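Local coordinates for protein dermonecrotic toxin (Pasteurella multocida, PDB 2EBF) that forms the C-terminal region of a potent mitogenic toxin that induces bone resorption and is associated with severe progressive atrophic rhinitis in pigs, at residues Ile87-Gln92 and Ala151-Leu156; Gln246-Leu251 and Gly283-Tyr288; Ser381-Leu386 and Asn440-Lys445; Lys614-Val619 and Thr694-Leu699. All coordinates share one frame; numbering follows the deposited sequence.

Contact 1 of 4, residues Ile87-Gln92 and Ala151-Leu156; sequences ILDERQ and AARFLL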
loop_
_atom_site.group_PDB
_atom_site.type_symbol
_atom_site.label_atom_id
_atom_site.label_comp_id
_atom_site.label_asym_id
_atom_site.label_seq_id
_atom_site.Cartn_x
_atom_site.Cartn_y
_atom_site.Cartn_z
ATOM N N ILE A 87 -22.279 5.568 0.087
ATOM C CA ILE A 87 -20.875 5.580 -0.303
ATOM C C ILE A 87 -20.471 4.159 -0.689
ATOM O O ILE A 87 -20.455 3.245 0.142
ATOM C CB ILE A 87 -19.966 6.160 0.811
ATOM C CG1 ILE A 87 -20.436 7.566 1.200
ATOM C CG2 ILE A 87 -18.513 6.249 0.344
ATOM C CD1 ILE A 87 -19.839 8.053 2.508
ATOM N N LEU A 88 -20.151 3.990 -1.965
ATOM C CA LEU A 88 -20.008 2.667 -2.559
ATOM C C LEU A 88 -18.882 1.838 -1.949
ATOM O O LEU A 88 -19.020 0.621 -1.807
ATOM C CB LEU A 88 -19.822 2.786 -4.074
ATOM C CG LEU A 88 -21.081 2.757 -4.965
ATOM C CD1 LEU A 88 -22.375 3.230 -4.287
ATOM C CD2 LEU A 88 -20.833 3.503 -6.265
ATOM N N ASP A 89 -17.771 2.492 -1.610
ATOM C CA ASP A 89 -16.651 1.803 -0.952
ATOM C C ASP A 89 -17.048 1.277 0.426
ATOM O O ASP A 89 -16.629 0.182 0.836
ATOM C CB ASP A 89 -15.424 2.718 -0.835
ATOM C CG ASP A 89 -14.190 1.963 -0.372
ATOM O OD1 ASP A 89 -13.540 1.290 -1.207
ATOM O OD2 ASP A 89 -13.880 2.035 0.827
ATOM N N GLU A 90 -17.846 2.061 1.152
ATOM C CA GLU A 90 -18.374 1.615 2.424
ATOM C C GLU A 90 -19.403 0.504 2.237
ATOM O O GLU A 90 -19.397 -0.486 2.977
ATOM C CB GLU A 90 -18.977 2.795 3.201
ATOM C CG GLU A 90 -17.911 3.729 3.727
ATOM C CD GLU A 90 -18.479 4.922 4.464
ATOM O OE1 GLU A 90 -19.698 4.932 4.757
ATOM O OE2 GLU A 90 -17.698 5.854 4.747
ATOM N N ARG A 91 -20.285 0.676 1.249
ATOM C CA ARG A 91 -21.275 -0.343 0.896
ATOM C C ARG A 91 -20.624 -1.714 0.663
ATOM O O ARG A 91 -21.049 -2.717 1.253
ATOM C CB ARG A 91 -22.081 0.061 -0.347
ATOM C CG ARG A 91 -23.258 -0.865 -0.615
ATOM C CD ARG A 91 -23.970 -0.529 -1.910
ATOM N NE ARG A 91 -24.724 0.721 -1.806
ATOM C CZ ARG A 91 -25.360 1.286 -2.828
ATOM N NH1 ARG A 91 -25.338 0.715 -4.029
ATOM N NH2 ARG A 91 -26.004 2.429 -2.657
ATOM N N GLN A 92 -19.598 -1.772 -0.185
ATOM C CA GLN A 92 -18.956 -3.077 -0.439
ATOM C C GLN A 92 -18.244 -3.585 0.817
ATOM O O GLN A 92 -18.209 -4.787 1.060
ATOM C CB GLN A 92 -18.061 -3.085 -1.687
ATOM C CG GLN A 92 -16.794 -2.208 -1.671
ATOM C CD GLN A 92 -15.500 -2.968 -1.354
ATOM O OE1 GLN A 92 -14.401 -2.527 -1.720
ATOM N NE2 GLN A 92 -15.616 -4.076 -0.647
ATOM N N ALA A 151 -9.453 -6.783 4.741
ATOM C CA ALA A 151 -8.637 -7.305 3.625
ATOM C C ALA A 151 -9.431 -7.401 2.317
ATOM O O ALA A 151 -9.028 -6.842 1.290
ATOM C CB ALA A 151 -8.020 -8.654 3.995
ATOM N N ALA A 152 -10.565 -8.099 2.351
ATOM C CA ALA A 152 -11.401 -8.226 1.153
ATOM C C ALA A 152 -11.853 -6.870 0.613
ATOM O O ALA A 152 -11.854 -6.640 -0.598
ATOM C CB ALA A 152 -12.602 -9.126 1.422
ATOM N N ARG A 153 -12.251 -5.975 1.513
ATOM C CA ARG A 153 -12.662 -4.638 1.115
ATOM C C ARG A 153 -11.549 -3.906 0.371
ATOM O O ARG A 153 -11.778 -3.320 -0.684
ATOM C CB ARG A 153 -13.057 -3.830 2.345
ATOM C CG ARG A 153 -13.525 -2.419 2.010
ATOM C CD ARG A 153 -13.812 -1.619 3.281
ATOM N NE ARG A 153 -14.267 -0.271 2.931
ATOM C CZ ARG A 153 -14.485 0.703 3.812
ATOM N NH1 ARG A 153 -14.287 0.490 5.102
ATOM N NH2 ARG A 153 -14.892 1.895 3.398
ATOM N N PHE A 154 -10.345 -3.943 0.937
ATOM C CA PHE A 154 -9.190 -3.285 0.355
ATOM C C PHE A 154 -8.839 -3.919 -0.989
ATOM O O PHE A 154 -8.592 -3.224 -1.972
ATOM C CB PHE A 154 -7.988 -3.392 1.304
ATOM C CG PHE A 154 -6.701 -2.909 0.703
ATOM C CD1 PHE A 154 -6.274 -1.602 0.902
ATOM C CD2 PHE A 154 -5.923 -3.757 -0.086
ATOM C CE1 PHE A 154 -5.087 -1.149 0.333
ATOM C CE2 PHE A 154 -4.732 -3.312 -0.661
ATOM C CZ PHE A 154 -4.318 -2.016 -0.455
ATOM N N LEU A 155 -8.831 -5.244 -1.021
ATOM C CA LEU A 155 -8.441 -5.942 -2.235
ATOM C C LEU A 155 -9.435 -5.742 -3.372
ATOM O O LEU A 155 -9.015 -5.562 -4.509
ATOM C CB LEU A 155 -8.179 -7.419 -1.962
ATOM C CG LEU A 155 -6.946 -7.700 -1.092
ATOM C CD1 LEU A 155 -7.018 -9.119 -0.570
ATOM C CD2 LEU A 155 -5.606 -7.433 -1.824
ATOM N N LEU A 156 -10.734 -5.766 -3.083
ATOM C CA LEU A 156 -11.732 -5.524 -4.146
ATOM C C LEU A 156 -11.687 -4.073 -4.638
ATOM O O LEU A 156 -11.829 -3.814 -5.824
ATOM C CB LEU A 156 -13.154 -5.910 -3.716
ATOM C CG LEU A 156 -14.229 -5.735 -4.796
ATOM C CD1 LEU A 156 -13.956 -6.652 -5.997
ATOM C CD2 LEU A 156 -15.561 -6.072 -4.207
#
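Arg153 reaches from helix 151-164 to Asp89 in the first turn of helix 88-108, the local helix axes approaching to 10.0 Å. At its root, CB and CG pass along the side chain of Gln92, with CG 3.9 Å from Gln92 CD. The chain then runs straight out, CG anti to the backbone N (chi1 -179°) and every later bond also extended, which carries the guanidinium the whole way to the other helix. CD passes near Asp89 O, 4.1 Å away. NE lies 3.1 Å from Asp89 OD2 and 3.2 Å from Asp89 O, weak bent hydrogen bonds in both cases. NH2 makes the shorter bond, 2.8 Å to Asp89 OD2, completing the salt bridge. It meets that oxygen from the anti side, 26° out of the carboxylate plane, and the two planar groups are inclined by 37°. Beyond, NH2 comes to 3.5 Å from Glu90 CG. One carboxylate gathers two arginines, Arg153 through OD2 and Arg157, a helical turn later, through OD1. The link joins a helix of the membrane localization domain to its neighbour; with two weak NE bonds and a tilted NH2 bond, it probably owes much to charge attraction.

Contact 2 of 4, residues Gln246-Leu251 and Gly283-Tyr288; sequences QSKGML and GPYELY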
loop_
_atom_site.group_PDB
_atom_site.type_symbol
_atom_site.label_atom_id
_atom_site.label_comp_id
_atom_site.label_asym_id
_atom_site.label_seq_id
_atom_site.Cartn_x
_atom_site.Cartn_y
_atom_site.Cartn_z
ATOM N N GLN A 246 4.954 -2.617 37.173
ATOM C CA GLN A 246 4.461 -1.238 37.276
ATOM C C GLN A 246 5.280 -0.338 38.211
ATOM O O GLN A 246 5.613 0.795 37.859
ATOM C CB GLN A 246 2.986 -1.232 37.706
ATOM C CG GLN A 246 1.976 -1.187 36.558
ATOM C CD GLN A 246 1.721 -2.540 35.908
ATOM O OE1 GLN A 246 2.652 -3.288 35.608
ATOM N NE2 GLN A 246 0.452 -2.849 35.669
ATOM N N SER A 247 5.608 -0.852 39.394
ATOM C CA SER A 247 6.379 -0.099 40.388
ATOM C C SER A 247 7.859 0.062 40.015
ATOM O O SER A 247 8.555 0.920 40.570
ATOM C CB SER A 247 6.247 -0.754 41.764
ATOM O OG SER A 247 6.869 0.036 42.763
ATOM N N LYS A 248 8.328 -0.754 39.071
ATOM C CA LYS A 248 9.731 -0.750 38.652
ATOM C C LYS A 248 9.931 -0.043 37.303
ATOM O O LYS A 248 10.690 0.925 37.212
ATOM C CB LYS A 248 10.274 -2.184 38.615
ATOM C CG LYS A 248 11.788 -2.305 38.721
ATOM C CD LYS A 248 12.185 -3.574 39.477
ATOM C CE LYS A 248 13.496 -4.154 38.967
ATOM N NZ LYS A 248 13.317 -4.773 37.621
ATOM N N GLY A 249 9.252 -0.526 36.263
ATOM C CA GLY A 249 9.341 0.081 34.936
ATOM C C GLY A 249 8.619 -0.675 33.835
ATOM O O GLY A 249 7.804 -0.091 33.113
ATOM N N MET A 250 8.915 -1.970 33.712
ATOM C CA MET A 250 8.397 -2.810 32.623
ATOM C C MET A 250 6.899 -3.142 32.761
ATOM O O MET A 250 6.295 -2.906 33.811
ATOM C CB MET A 250 9.221 -4.102 32.514
ATOM C CG MET A 250 10.735 -3.892 32.402
ATOM S SD MET A 250 11.307 -3.610 30.710
ATOM C CE MET A 250 11.706 -5.284 30.193
ATOM N N LEU A 251 6.315 -3.672 31.680
ATOM C CA LEU A 251 4.908 -4.124 31.625
ATOM C C LEU A 251 3.890 -3.160 32.249
ATOM O O LEU A 251 2.912 -3.584 32.864
ATOM C CB LEU A 251 4.756 -5.527 32.232
ATOM C CG LEU A 251 5.668 -6.660 31.750
ATOM C CD1 LEU A 251 5.424 -7.910 32.588
ATOM C CD2 LEU A 251 5.475 -6.956 30.266
ATOM N N GLY A 283 19.408 -9.410 37.473
ATOM C CA GLY A 283 19.655 -8.416 36.430
ATOM C C GLY A 283 18.872 -7.136 36.669
ATOM O O GLY A 283 18.064 -7.074 37.602
ATOM N N PRO A 284 19.101 -6.105 35.827
ATOM C CA PRO A 284 18.416 -4.808 35.957
ATOM C C PRO A 284 16.890 -4.897 35.842
ATOM O O PRO A 284 16.178 -4.129 36.495
ATOM C CB PRO A 284 18.997 -3.976 34.808
ATOM C CG PRO A 284 19.618 -4.954 33.877
ATOM C CD PRO A 284 20.050 -6.118 34.699
ATOM N N TYR A 285 16.393 -5.828 35.036
ATOM C CA TYR A 285 14.943 -5.989 34.878
ATOM C C TYR A 285 14.427 -7.344 35.374
ATOM O O TYR A 285 13.235 -7.670 35.229
ATOM C CB TYR A 285 14.525 -5.671 33.433
ATOM C CG TYR A 285 14.943 -4.268 33.013
ATOM C CD1 TYR A 285 15.958 -4.067 32.077
ATOM C CD2 TYR A 285 14.344 -3.142 33.588
ATOM C CE1 TYR A 285 16.353 -2.773 31.707
ATOM C CE2 TYR A 285 14.732 -1.854 33.227
ATOM C CZ TYR A 285 15.730 -1.680 32.286
ATOM O OH TYR A 285 16.103 -0.411 31.947
ATOM N N GLU A 286 15.334 -8.118 35.970
ATOM C CA GLU A 286 15.017 -9.394 36.626
ATOM C C GLU A 286 14.363 -10.392 35.655
ATOM O O GLU A 286 14.451 -10.226 34.440
ATOM C CB GLU A 286 14.162 -9.157 37.884
ATOM C CG GLU A 286 14.227 -10.263 38.945
ATOM C CD GLU A 286 15.588 -10.402 39.605
ATOM O OE1 GLU A 286 16.213 -9.373 39.954
ATOM O OE2 GLU A 286 16.028 -11.554 39.792
ATOM N N LEU A 287 13.710 -11.423 36.180
ATOM C CA LEU A 287 13.159 -12.465 35.325
ATOM C C LEU A 287 11.702 -12.215 34.931
ATOM O O LEU A 287 11.238 -12.744 33.927
ATOM C CB LEU A 287 13.307 -13.839 35.997
ATOM C CG LEU A 287 13.295 -15.094 35.108
ATOM C CD1 LEU A 287 14.512 -15.153 34.171
ATOM C CD2 LEU A 287 13.207 -16.360 35.961
ATOM N N TYR A 288 11.012 -11.377 35.705
ATOM C CA TYR A 288 9.541 -11.302 35.701
ATOM C C TYR A 288 8.865 -10.990 34.356
ATOM O O TYR A 288 7.863 -11.629 34.019
ATOM C CB TYR A 288 9.032 -10.348 36.792
ATOM C CG TYR A 288 9.785 -10.442 38.106
ATOM C CD1 TYR A 288 10.162 -11.676 38.636
ATOM C CD2 TYR A 288 10.112 -9.293 38.820
ATOM C CE1 TYR A 288 10.862 -11.760 39.840
ATOM C CE2 TYR A 288 10.805 -9.363 40.027
ATOM C CZ TYR A 288 11.177 -10.598 40.532
ATOM O OH TYR A 288 11.870 -10.669 41.726
#
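Met250 and Tyr285 mark the closest backbone approach, 7.6 Å between their CA atoms, where the chain leaving helix 234-248 at Gly249 (positive phi) passes a turn made by Gly283-Glu286. Pro284 and Tyr285 have the backbone angles of a type I turn, and the weak bond from Glu286 N to Gly283 O, 3.3 Å, closes it. Met250 supplies the aromatic contact. Its chain folds at chi2 (-86°), turning SD over one face of the Tyr285 ring at 4.5 Å from the centroid and 23° off the normal; this is a Met-aromatic contact, displaced toward the rim of the ring. Met250 CG adds an apolar touch on Tyr285 CD2 at 3.9 Å. On the opposite face of the same ring sits Pro284 CB, 4.1 Å above the plane, so the ring lies between the methionine and its own preceding proline. The phenol OH bonds to Asp428, which anchors the far end of the side chain on helix 425-434. Lys248 makes the polar contact: its bent chain brings NZ to Pro284 O, a hydrogen bond of 3.1 Å with a C=O...N angle of 126°, the donor tilted from the carbonyl plane. The ammonium also lies 3.4 Å from Tyr285 CA. The Glu286 carboxylate does not touch the ammonium; its OE2 accepts a hydrogen bond from Gly282 N. Together these features describe a helix C-terminus docked on a beta turn within the C2 region, with a Met-aromatic contact inside and a lysine-to-carbonyl bond at its exposed border.

Contact 3 of 4, residues Ser381-Leu386 and Asn440-Lys445; sequences SIDFFL and NGAFRK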
loop_
_atom_site.group_PDB
_atom_site.type_symbol
_atom_site.label_atom_id
_atom_site.label_comp_id
_atom_site.label_asym_id
_atom_site.label_seq_id
_atom_site.Cartn_x
_atom_site.Cartn_y
_atom_site.Cartn_z
ATOM N N SER A 381 31.633 -2.528 12.631
ATOM C CA SER A 381 31.343 -1.273 11.930
ATOM C C SER A 381 31.142 -0.124 12.911
ATOM O O SER A 381 31.699 0.962 12.718
ATOM C CB SER A 381 30.111 -1.415 11.025
ATOM O OG SER A 381 30.398 -2.221 9.888
ATOM N N ILE A 382 30.356 -0.365 13.960
ATOM C CA ILE A 382 30.103 0.658 14.970
ATOM C C ILE A 382 31.409 1.090 15.654
ATOM O O ILE A 382 31.655 2.283 15.836
ATOM C CB ILE A 382 29.044 0.205 16.017
ATOM C CG1 ILE A 382 27.669 0.010 15.343
ATOM C CG2 ILE A 382 28.958 1.228 17.152
ATOM C CD1 ILE A 382 26.633 -0.753 16.191
ATOM N N ASP A 383 32.247 0.117 16.017
ATOM C CA ASP A 383 33.546 0.416 16.637
ATOM C C ASP A 383 34.464 1.234 15.727
ATOM O O ASP A 383 35.118 2.171 16.190
ATOM C CB ASP A 383 34.241 -0.865 17.099
ATOM C CG ASP A 383 33.581 -1.482 18.325
ATOM O OD1 ASP A 383 33.037 -0.737 19.169
ATOM O OD2 ASP A 383 33.618 -2.718 18.456
ATOM N N PHE A 384 34.508 0.884 14.440
ATOM C CA PHE A 384 35.263 1.665 13.451
ATOM C C PHE A 384 34.778 3.116 13.387
ATOM O O PHE A 384 35.576 4.054 13.378
ATOM C CB PHE A 384 35.159 1.032 12.056
ATOM C CG PHE A 384 35.845 1.830 10.987
ATOM C CD1 PHE A 384 35.153 2.804 10.273
ATOM C CD2 PHE A 384 37.192 1.626 10.709
ATOM C CE1 PHE A 384 35.791 3.554 9.305
ATOM C CE2 PHE A 384 37.838 2.373 9.736
ATOM C CZ PHE A 384 37.140 3.342 9.039
ATOM N N PHE A 385 33.461 3.287 13.318
ATOM C CA PHE A 385 32.859 4.615 13.291
ATOM C C PHE A 385 33.273 5.405 14.542
ATOM O O PHE A 385 33.784 6.529 14.450
ATOM C CB PHE A 385 31.329 4.502 13.184
ATOM C CG PHE A 385 30.627 5.810 13.318
ATOM C CD1 PHE A 385 29.884 6.102 14.459
ATOM C CD2 PHE A 385 30.740 6.776 12.320
ATOM C CE1 PHE A 385 29.256 7.326 14.596
ATOM C CE2 PHE A 385 30.110 8.013 12.457
ATOM C CZ PHE A 385 29.364 8.282 13.589
ATOM N N LEU A 386 33.091 4.793 15.709
ATOM C CA LEU A 386 33.433 5.458 16.969
ATOM C C LEU A 386 34.916 5.801 17.064
ATOM O O LEU A 386 35.268 6.869 17.559
ATOM C CB LEU A 386 32.969 4.636 18.182
ATOM C CG LEU A 386 31.451 4.427 18.279
ATOM C CD1 LEU A 386 31.091 3.613 19.488
ATOM C CD2 LEU A 386 30.725 5.762 18.296
ATOM N N ASN A 440 28.950 -3.097 28.044
ATOM C CA ASN A 440 29.710 -2.115 27.272
ATOM C C ASN A 440 28.997 -1.833 25.956
ATOM O O ASN A 440 28.657 -0.679 25.671
ATOM C CB ASN A 440 31.154 -2.588 27.038
ATOM C CG ASN A 440 31.936 -2.758 28.337
ATOM O OD1 ASN A 440 32.477 -1.792 28.885
ATOM N ND2 ASN A 440 32.008 -3.997 28.827
ATOM N N GLY A 441 28.769 -2.895 25.179
ATOM C CA GLY A 441 27.891 -2.900 24.006
ATOM C C GLY A 441 27.985 -1.767 22.998
ATOM O O GLY A 441 27.820 -0.597 23.348
ATOM N N ALA A 442 28.203 -2.137 21.737
ATOM C CA ALA A 442 28.387 -1.190 20.623
ATOM C C ALA A 442 27.200 -0.261 20.369
ATOM O O ALA A 442 27.386 0.945 20.152
ATOM C CB ALA A 442 28.746 -1.945 19.348
ATOM N N PHE A 443 25.986 -0.817 20.379
ATOM C CA PHE A 443 24.782 -0.009 20.154
ATOM C C PHE A 443 24.608 1.015 21.273
ATOM O O PHE A 443 24.317 2.186 21.022
ATOM C CB PHE A 443 23.535 -0.892 20.001
ATOM C CG PHE A 443 23.460 -1.632 18.673
ATOM C CD1 PHE A 443 23.858 -2.964 18.577
ATOM C CD2 PHE A 443 23.000 -0.988 17.522
ATOM C CE1 PHE A 443 23.786 -3.653 17.350
ATOM C CE2 PHE A 443 22.921 -1.661 16.300
ATOM C CZ PHE A 443 23.311 -2.996 16.212
ATOM N N ARG A 444 24.813 0.567 22.511
ATOM C CA ARG A 444 24.806 1.451 23.675
ATOM C C ARG A 444 25.877 2.534 23.551
ATOM O O ARG A 444 25.606 3.717 23.767
ATOM C CB ARG A 444 25.021 0.629 24.949
ATOM C CG ARG A 444 24.894 1.413 26.232
ATOM C CD ARG A 444 24.918 0.496 27.457
ATOM N NE ARG A 444 23.779 -0.429 27.482
ATOM C CZ ARG A 444 22.553 -0.123 27.908
ATOM N NH1 ARG A 444 22.270 1.093 28.361
ATOM N NH2 ARG A 444 21.598 -1.045 27.879
ATOM N N LYS A 445 27.088 2.118 23.197
ATOM C CA LYS A 445 28.209 3.041 22.999
ATOM C C LYS A 445 27.949 4.077 21.913
ATOM O O LYS A 445 28.331 5.250 22.054
ATOM C CB LYS A 445 29.486 2.263 22.686
ATOM C CG LYS A 445 30.292 1.887 23.925
ATOM C CD LYS A 445 31.275 0.754 23.647
ATOM C CE LYS A 445 32.590 1.255 23.072
ATOM N NZ LYS A 445 33.700 0.280 23.336
#
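The side chains of Ile382 and Phe443 cross at about a right angle, and the isoleucine presses its end methyl onto the ring. CD1 lies 3.8 Å from the centroid of the Phe443 ring and only 10° off its normal, a CH-pi contact centred over one face. The isoleucine torsions account for this: CG1 is anti to the carbonyl carbon (chi1 -65°), and an extended chi2 of 166° sends CD1 outward. The other branch serves a different neighbour. CG2 packs against Ala442 CB at 3.9 Å and also approaches Ala442 O at 3.4 Å, so the two branches of one residue touch consecutive residues in the first turn of helix 442-452. A turn later on helix 379-387, Leu386 and Lys445 run at a slant to each other, and Leu386 CD1 touches the aliphatic root of the lysine, 3.8 Å from its CB. At the border, the opposite charges of Asp383 OD1 and Lys445 NZ remain 4.3 Å apart, too far for direct pairing. Ile382 also rests on Phe501 of strand 498-502 and on Leu446, which places the contact beside the mixed sheet: one helix follows strand 372-376, the other leads into strand 456-461. Both segments fall within the C2 region. Since the touching groups are chiefly methyls, methylenes and one ring face, the joint between the helices probably depends on apolar packing, with the Asp383-Lys445 charges adding at most a loose attraction.

Contact 4 of 4, residues Lys614-Val619 and Thr694-Leu699; sequences KMNSLV and TTILIL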
loop_
_atom_site.group_PDB
_atom_site.type_symbol
_atom_site.label_atom_id
_atom_site.label_comp_id
_atom_site.label_asym_id
_atom_site.label_seq_id
_atom_site.Cartn_x
_atom_site.Cartn_y
_atom_site.Cartn_z
ATOM N N LYS A 614 -5.885 22.832 -49.196
ATOM C CA LYS A 614 -6.033 21.393 -49.326
ATOM C C LYS A 614 -6.656 20.757 -48.070
ATOM O O LYS A 614 -7.525 19.891 -48.184
ATOM C CB LYS A 614 -4.718 20.747 -49.765
ATOM C CG LYS A 614 -4.422 21.048 -51.233
ATOM C CD LYS A 614 -3.007 20.700 -51.665
ATOM C CE LYS A 614 -2.848 20.991 -53.157
ATOM N NZ LYS A 614 -1.499 20.636 -53.708
ATOM N N MET A 615 -6.250 21.225 -46.886
ATOM C CA MET A 615 -6.877 20.798 -45.623
ATOM C C MET A 615 -8.360 21.105 -45.578
ATOM O O MET A 615 -9.154 20.304 -45.081
ATOM C CB MET A 615 -6.252 21.481 -44.417
ATOM C CG MET A 615 -5.047 20.800 -43.888
ATOM S SD MET A 615 -5.284 19.061 -43.450
ATOM C CE MET A 615 -3.601 18.841 -42.929
ATOM N N ASN A 616 -8.727 22.285 -46.059
ATOM C CA ASN A 616 -10.127 22.654 -46.083
ATOM C C ASN A 616 -10.940 21.847 -47.077
ATOM O O ASN A 616 -12.108 21.567 -46.831
ATOM C CB ASN A 616 -10.287 24.154 -46.271
ATOM C CG ASN A 616 -10.040 24.907 -44.986
ATOM O OD1 ASN A 616 -10.971 25.146 -44.213
ATOM N ND2 ASN A 616 -8.777 25.228 -44.710
ATOM N N SER A 617 -10.315 21.453 -48.184
ATOM C CA SER A 617 -10.950 20.548 -49.150
ATOM C C SER A 617 -11.315 19.209 -48.519
ATOM O O SER A 617 -12.239 18.539 -48.970
ATOM C CB SER A 617 -10.031 20.287 -50.337
ATOM O OG SER A 617 -9.933 21.434 -51.162
ATOM N N LEU A 618 -10.584 18.831 -47.474
ATOM C CA LEU A 618 -10.746 17.530 -46.823
ATOM C C LEU A 618 -11.876 17.505 -45.807
ATOM O O LEU A 618 -12.301 16.430 -45.362
ATOM C CB LEU A 618 -9.442 17.130 -46.130
ATOM C CG LEU A 618 -8.262 16.846 -47.055
ATOM C CD1 LEU A 618 -7.038 16.527 -46.242
ATOM C CD2 LEU A 618 -8.594 15.716 -48.034
ATOM N N VAL A 619 -12.349 18.691 -45.433
ATOM C CA VAL A 619 -13.360 18.834 -44.393
ATOM C C VAL A 619 -14.616 18.009 -44.701
ATOM O O VAL A 619 -15.172 18.092 -45.790
ATOM C CB VAL A 619 -13.708 20.317 -44.166
ATOM C CG1 VAL A 619 -14.965 20.460 -43.334
ATOM C CG2 VAL A 619 -12.533 21.021 -43.505
ATOM N N THR A 694 -15.452 26.403 -36.023
ATOM C CA THR A 694 -14.421 26.118 -37.022
ATOM C C THR A 694 -14.635 24.721 -37.635
ATOM O O THR A 694 -15.156 23.832 -36.968
ATOM C CB THR A 694 -13.010 26.217 -36.372
ATOM O OG1 THR A 694 -12.000 26.141 -37.379
ATOM C CG2 THR A 694 -12.772 25.095 -35.343
ATOM N N THR A 695 -14.241 24.541 -38.896
ATOM C CA THR A 695 -14.373 23.251 -39.587
ATOM C C THR A 695 -13.281 22.246 -39.212
ATOM O O THR A 695 -13.484 21.044 -39.323
ATOM C CB THR A 695 -14.340 23.414 -41.118
ATOM O OG1 THR A 695 -13.204 24.203 -41.480
ATOM C CG2 THR A 695 -15.615 24.093 -41.620
ATOM N N ILE A 696 -12.120 22.740 -38.798
ATOM C CA ILE A 696 -11.002 21.861 -38.448
ATOM C C ILE A 696 -10.671 22.052 -36.977
ATOM O O ILE A 696 -10.271 23.150 -36.556
ATOM C CB ILE A 696 -9.734 22.137 -39.316
ATOM C CG1 ILE A 696 -10.050 22.001 -40.814
ATOM C CG2 ILE A 696 -8.570 21.217 -38.906
ATOM C CD1 ILE A 696 -9.000 22.654 -41.711
ATOM N N LEU A 697 -10.861 20.989 -36.203
ATOM C CA LEU A 697 -10.608 21.009 -34.764
ATOM C C LEU A 697 -9.163 20.658 -34.429
ATOM O O LEU A 697 -8.685 19.562 -34.745
ATOM C CB LEU A 697 -11.563 20.042 -34.045
ATOM C CG LEU A 697 -11.412 19.901 -32.524
ATOM C CD1 LEU A 697 -11.542 21.248 -31.802
ATOM C CD2 LEU A 697 -12.450 18.921 -31.978
ATOM N N ILE A 698 -8.466 21.591 -33.784
ATOM C CA ILE A 698 -7.082 21.362 -33.359
ATOM C C ILE A 698 -6.953 21.549 -31.854
ATOM O O ILE A 698 -7.169 22.656 -31.331
ATOM C CB ILE A 698 -6.079 22.277 -34.122
ATOM C CG1 ILE A 698 -6.208 22.034 -35.635
ATOM C CG2 ILE A 698 -4.637 22.055 -33.614
ATOM C CD1 ILE A 698 -5.410 23.001 -36.499
ATOM N N LEU A 699 -6.622 20.458 -31.167
ATOM C CA LEU A 699 -6.388 20.470 -29.723
ATOM C C LEU A 699 -5.333 19.448 -29.355
ATOM O O LEU A 699 -5.123 18.478 -30.098
ATOM C CB LEU A 699 -7.675 20.136 -28.948
ATOM C CG LEU A 699 -8.817 21.131 -28.804
ATOM C CD1 LEU A 699 -10.083 20.391 -28.350
ATOM C CD2 LEU A 699 -8.462 22.282 -27.842
HETATM O O HOH W 1 -13.406 24.649 -44.248
HETATM O O HOH W 2 -10.720 25.746 -40.894
#
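Val619 and Ile696 join the end of helix 613-617 to the approach to strand 697-700, an outermost strand of the antiparallel sheet in the C3 region; a thiol-protease-like catalytic triad was revealed in this C-terminal part of the toxin. Apolar packing comes first. Val619 spreads its two methyls: CG2 meets Ile696 CG1 at 3.8 Å, while CG1, anti to the backbone N (chi1 167°), lies 3.7 Å from Thr695 CB. Ile696 CD1 reaches back to the helix, 4.0 Å from Met615 CB, and also passes near the amide of Asn616. The junction leads directly into Cys620, which is disulfide-bonded to Cys626 in the phosphonate pocket; the Val619 side chain is about 14 Å from that ligand. Polar contact goes through water. Asn616 OD1 and Thr695 OG1 are 3.7 Å apart, and two waters bridge them. The two bonds of Asn616 ND2 to the carbonyls of Asp612 and Lys610 probably hold the amide's rotation, with OD1 toward the waters. One water sits 3.0 Å from Thr695 OG1 and bonds only weakly to Asn616 OD1; the other donates to Asn616 OD1, at a doubtfully short distance, and lies 2.8 Å from Thr695 OG1.

From the N terminus the four contacts follow in series, and none nests within or crosses another. Contact 1 closes a mainly helical excursion of 58 residues and ties helix 88-108 to helix 151-164. Contact 2 then closes a shorter loop of 31 residues, from the end of helix 234-248 to the turn before helix 288-300. Contact 3 spans 53 residues and joins two helices beside the mixed sheet. Contacts 2 and 3 approach to about 7 Å between nearest atoms, and both have residues bonded to Asp428 of helix 425-434. Contact 4 spans 74 residues of the C3 region, its centre about 75 Å from that of contact 3.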